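Local coordinates for protein 3-oxo-tetronate kinase (Haemophilus influenzae, PDB 1YZY) that catalyses the ATP-dependent phosphorylation of 3-oxo-tetronate to 3-oxo-tetronate 4-phosphate, as a member of the four-carbon acid sugar kinase family, at residues 32-46 with 61-74. Sequence-based numbering, arbitrary orientation.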
# COMPACT_ATOMS: atom_id res chain seq x y z
N VAL A 32 9.29 10.87 0.74
CA VAL A 32 10.32 11.17 -0.27
C VAL A 32 11.71 10.87 0.30
O VAL A 32 12.09 11.41 1.34
CB VAL A 32 10.27 12.65 -0.72
CG1 VAL A 32 11.32 12.90 -1.81
CG2 VAL A 32 8.90 12.99 -1.24
N PRO A 33 12.47 9.98 -0.36
CA PRO A 33 13.82 9.57 0.06
C PRO A 33 14.87 10.67 -0.05
O PRO A 33 14.79 11.52 -0.95
CB PRO A 33 14.13 8.42 -0.89
CG PRO A 33 12.77 7.88 -1.25
CD PRO A 33 12.00 9.14 -1.47
N THR A 34 15.83 10.67 0.87
CA THR A 34 16.91 11.66 0.85
C THR A 34 18.19 11.10 0.21
O THR A 34 19.14 11.84 -0.05
CB THR A 34 17.23 12.21 2.27
OG1 THR A 34 17.50 11.13 3.17
CG2 THR A 34 16.05 13.03 2.79
N GLN A 35 18.18 9.79 -0.05
CA GLN A 35 19.31 9.10 -0.69
C GLN A 35 18.83 8.37 -1.95
O GLN A 35 17.72 7.82 -1.98
CB GLN A 35 19.95 8.09 0.27
CG GLN A 35 20.64 8.68 1.50
CD GLN A 35 21.89 9.50 1.16
OE1 GLN A 35 22.10 10.59 1.70
NE2 GLN A 35 22.73 8.96 0.28
N SER A 36 19.69 8.32 -2.96
CA SER A 36 19.39 7.66 -4.23
C SER A 36 19.09 6.17 -4.05
O SER A 36 19.49 5.55 -3.06
CB SER A 36 20.57 7.81 -5.18
OG SER A 36 20.94 9.18 -5.34
N LEU A 37 18.37 5.60 -5.02
CA LEU A 37 18.04 4.18 -5.02
C LEU A 37 19.10 3.45 -5.83
O LEU A 37 19.13 3.56 -7.06
CB LEU A 37 16.66 3.94 -5.63
CG LEU A 37 16.14 2.51 -5.50
CD1 LEU A 37 16.03 2.14 -4.04
CD2 LEU A 37 14.79 2.38 -6.16
N ASN A 38 19.97 2.73 -5.13
CA ASN A 38 21.06 2.00 -5.77
C ASN A 38 20.56 0.73 -6.47
O ASN A 38 21.35 -0.06 -6.98
CB ASN A 38 22.13 1.65 -4.72
CG ASN A 38 23.51 1.39 -5.33
OD1 ASN A 38 23.96 2.12 -6.22
ND2 ASN A 38 24.20 0.37 -4.81
N SER A 39 19.25 0.55 -6.51
CA SER A 39 18.66 -0.63 -7.13
C SER A 39 17.90 -0.31 -8.43
O SER A 39 17.30 0.76 -8.56
CB SER A 39 17.73 -1.32 -6.14
OG SER A 39 17.68 -2.71 -6.39
N LYS A 40 17.96 -1.24 -9.38
CA LYS A 40 17.29 -1.09 -10.67
C LYS A 40 15.99 -1.89 -10.68
O LYS A 40 16.02 -3.12 -10.72
CB LYS A 40 18.20 -1.59 -11.80
CG LYS A 40 19.65 -1.12 -11.72
CD LYS A 40 19.81 0.36 -12.02
CE LYS A 40 19.63 0.67 -13.50
NZ LYS A 40 19.92 2.10 -13.80
N VAL A 41 14.86 -1.20 -10.60
CA VAL A 41 13.54 -1.84 -10.62
C VAL A 41 12.66 -1.28 -11.74
O VAL A 41 13.01 -0.29 -12.37
CB VAL A 41 12.79 -1.70 -9.27
CG1 VAL A 41 13.52 -2.48 -8.18
CG2 VAL A 41 12.63 -0.24 -8.89
N ASP A 42 11.51 -1.93 -11.96
CA ASP A 42 10.57 -1.53 -13.00
C ASP A 42 9.64 -0.41 -12.55
O ASP A 42 9.19 0.39 -13.36
CB ASP A 42 9.71 -2.72 -13.44
CG ASP A 42 10.51 -3.86 -13.99
OD1 ASP A 42 11.51 -3.61 -14.71
OD2 ASP A 42 10.14 -5.02 -13.72
N ALA A 43 9.33 -0.39 -11.26
CA ALA A 43 8.43 0.61 -10.69
C ALA A 43 8.82 1.03 -9.27
O ALA A 43 9.28 0.22 -8.47
CB ALA A 43 6.99 0.09 -10.71
N ILE A 44 8.66 2.32 -8.98
CA ILE A 44 8.94 2.83 -7.65
C ILE A 44 7.72 3.60 -7.21
O ILE A 44 7.27 4.50 -7.92
CB ILE A 44 10.16 3.77 -7.62
CG1 ILE A 44 11.40 3.07 -8.18
CG2 ILE A 44 10.43 4.23 -6.19
CD1 ILE A 44 12.58 4.00 -8.39
N VAL A 45 7.15 3.22 -6.07
CA VAL A 45 5.98 3.88 -5.52
C VAL A 45 6.37 4.70 -4.28
O VAL A 45 6.98 4.18 -3.36
CB VAL A 45 4.93 2.83 -5.05
CG1 VAL A 45 3.69 3.53 -4.54
CG2 VAL A 45 4.58 1.88 -6.18
N ILE A 46 6.04 5.99 -4.27
CA ILE A 46 6.33 6.83 -3.11
C ILE A 46 5.03 7.11 -2.36
O ILE A 46 4.09 7.67 -2.90
CB ILE A 46 7.04 8.16 -3.48
CG1 ILE A 46 8.45 7.87 -4.00
CG2 ILE A 46 7.13 9.09 -2.26
CD1 ILE A 46 9.23 9.11 -4.35
N GLN A 61 5.06 18.32 -1.75
CA GLN A 61 5.48 16.95 -1.51
C GLN A 61 5.43 16.11 -2.79
O GLN A 61 6.35 15.34 -3.07
CB GLN A 61 4.60 16.33 -0.44
CG GLN A 61 4.69 17.07 0.90
CD GLN A 61 3.60 16.71 1.89
OE1 GLN A 61 2.73 15.88 1.61
NE2 GLN A 61 3.64 17.33 3.06
N SER A 62 4.34 16.27 -3.53
CA SER A 62 4.14 15.55 -4.79
C SER A 62 5.21 15.91 -5.80
O SER A 62 5.68 15.05 -6.56
CB SER A 62 2.75 15.86 -5.35
OG SER A 62 1.72 15.31 -4.54
N LEU A 63 5.58 17.19 -5.83
CA LEU A 63 6.61 17.67 -6.73
C LEU A 63 7.99 17.16 -6.32
O LEU A 63 8.89 17.02 -7.15
CB LEU A 63 6.60 19.19 -6.77
CG LEU A 63 5.41 19.79 -7.53
CD1 LEU A 63 5.26 21.27 -7.21
CD2 LEU A 63 5.60 19.57 -9.02
N ARG A 64 8.16 16.92 -5.02
CA ARG A 64 9.42 16.41 -4.48
C ARG A 64 9.53 14.93 -4.80
O ARG A 64 10.62 14.45 -5.11
CB ARG A 64 9.49 16.63 -2.97
CG ARG A 64 9.97 18.02 -2.56
CD ARG A 64 9.76 18.28 -1.08
NE ARG A 64 10.31 17.21 -0.25
CZ ARG A 64 9.71 16.69 0.82
NH1 ARG A 64 8.51 17.13 1.20
NH2 ARG A 64 10.30 15.71 1.50
N ALA A 65 8.40 14.22 -4.71
CA ALA A 65 8.37 12.79 -5.01
C ALA A 65 8.72 12.59 -6.47
O ALA A 65 9.48 11.68 -6.82
CB ALA A 65 6.99 12.22 -4.71
N TYR A 66 8.17 13.45 -7.32
CA TYR A 66 8.40 13.42 -8.76
C TYR A 66 9.86 13.67 -9.10
O TYR A 66 10.42 13.02 -9.98
CB TYR A 66 7.52 14.47 -9.45
CG TYR A 66 8.05 14.89 -10.81
CD1 TYR A 66 7.86 14.09 -11.94
CD2 TYR A 66 8.80 16.06 -10.95
CE1 TYR A 66 8.43 14.44 -13.17
CE2 TYR A 66 9.37 16.41 -12.18
CZ TYR A 66 9.18 15.59 -13.28
OH TYR A 66 9.74 15.94 -14.49
N GLN A 67 10.44 14.68 -8.46
CA GLN A 67 11.83 15.05 -8.72
C GLN A 67 12.75 13.90 -8.37
O GLN A 67 13.71 13.62 -9.10
CB GLN A 67 12.20 16.31 -7.95
CG GLN A 67 13.55 16.88 -8.32
CD GLN A 67 13.65 17.28 -9.78
OE1 GLN A 67 14.70 17.11 -10.41
NE2 GLN A 67 12.57 17.83 -10.32
N TRP A 68 12.45 13.21 -7.28
CA TRP A 68 13.25 12.07 -6.86
C TRP A 68 13.06 10.92 -7.85
O TRP A 68 14.03 10.38 -8.37
CB TRP A 68 12.86 11.62 -5.45
CG TRP A 68 13.78 10.55 -4.93
CD1 TRP A 68 14.98 10.75 -4.31
CD2 TRP A 68 13.61 9.14 -5.04
NE1 TRP A 68 15.57 9.54 -4.03
CE2 TRP A 68 14.75 8.53 -4.47
CE3 TRP A 68 12.61 8.32 -5.58
CZ2 TRP A 68 14.92 7.15 -4.42
CZ3 TRP A 68 12.78 6.94 -5.53
CH2 TRP A 68 13.93 6.37 -4.95
N LEU A 69 11.81 10.53 -8.08
CA LEU A 69 11.50 9.47 -9.04
C LEU A 69 12.20 9.75 -10.37
O LEU A 69 12.75 8.85 -11.00
CB LEU A 69 9.98 9.33 -9.22
CG LEU A 69 9.21 8.76 -8.03
CD1 LEU A 69 7.76 9.17 -8.11
CD2 LEU A 69 9.34 7.24 -7.93
N LYS A 70 12.19 11.02 -10.79
CA LYS A 70 12.83 11.45 -12.02
C LYS A 70 14.34 11.24 -11.94
O LYS A 70 14.95 10.70 -12.87
CB LYS A 70 12.54 12.93 -12.28
CG LYS A 70 13.12 13.46 -13.59
CD LYS A 70 13.15 14.98 -13.61
CE LYS A 70 13.47 15.51 -15.01
NZ LYS A 70 14.73 14.95 -15.56
N GLU A 71 14.95 11.73 -10.86
CA GLU A 71 16.39 11.59 -10.66
C GLU A 71 16.80 10.13 -10.60
O GLU A 71 17.94 9.78 -10.93
CB GLU A 71 16.83 12.30 -9.38
CG GLU A 71 16.83 13.83 -9.45
CD GLU A 71 17.24 14.50 -8.14
OE1 GLU A 71 17.90 15.56 -8.20
OE2 GLU A 71 16.90 13.98 -7.06
N ASN A 72 15.87 9.27 -10.19
CA ASN A 72 16.17 7.85 -10.08
C ASN A 72 15.72 6.95 -11.23
O ASN A 72 15.46 5.76 -11.03
CB ASN A 72 15.73 7.33 -8.71
CG ASN A 72 16.75 7.66 -7.62
OD1 ASN A 72 17.73 6.93 -7.44
ND2 ASN A 72 16.56 8.79 -6.94
N GLY A 73 15.66 7.51 -12.43
CA GLY A 73 15.31 6.74 -13.62
C GLY A 73 13.87 6.67 -14.04
O GLY A 73 13.66 6.20 -15.16
N CYS A 74 12.85 7.09 -13.29
CA CYS A 74 11.51 7.02 -13.84
C CYS A 74 11.19 7.91 -15.04
O CYS A 74 11.54 9.10 -15.04
CB CYS A 74 10.56 7.32 -12.68
SG CYS A 74 10.64 6.13 -11.31
O HOH W 1 12.92 14.30 1.18
O HOH W 2 18.14 10.87 -5.93
O HOH W 3 14.46 2.47 -11.21
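I44 and I46 of strand 43-46 face W68 and L69 of helix 61-71 across axes 9.7 Å apart, and an angle of 158° makes the two elements nearly antiparallel. The preceding loop, 32-42, bends round W68, bringing V32 CA within 5.4 Å of A65 CA. W68 is the hub: its CG lies anti to the backbone N, which carries the indole in between loop and strand. The P33 side chain crosses that of W68 at about a right angle and lies over one ring face, P33 CG standing 3.9 Å from the six-membered ring centroid and 13° off its normal, a CH-pi contact. N72 ND2 sits off-centre over the opposite face, while I44 CG2 meets the edge in plane, 3.6 Å from W68 CZ3. The indole NE1 gives only a weak hydrogen bond to Q35 O (3.4 Å). N72 ties the helix end to the loop more firmly: its OD1 accepts from L37 N at 2.8 Å, with an N-H...O angle of 166°, a nearly straight bond, although the donor stands above the carbonyl plane. Just beyond, G73 is the C' residue of a Schellman motif closed by C74 N to L69 O. Deeper in, I46 and L69 meet tip to tip, I46 CD1 lying 3.7 Å from L69 CG. Within the sugar-binding N-terminal domain, A65 and L69 also touch I5 of strand 3-6, Y66 packs against helix 93-104, and V45 points to the other side of the strand, against helix 9-20.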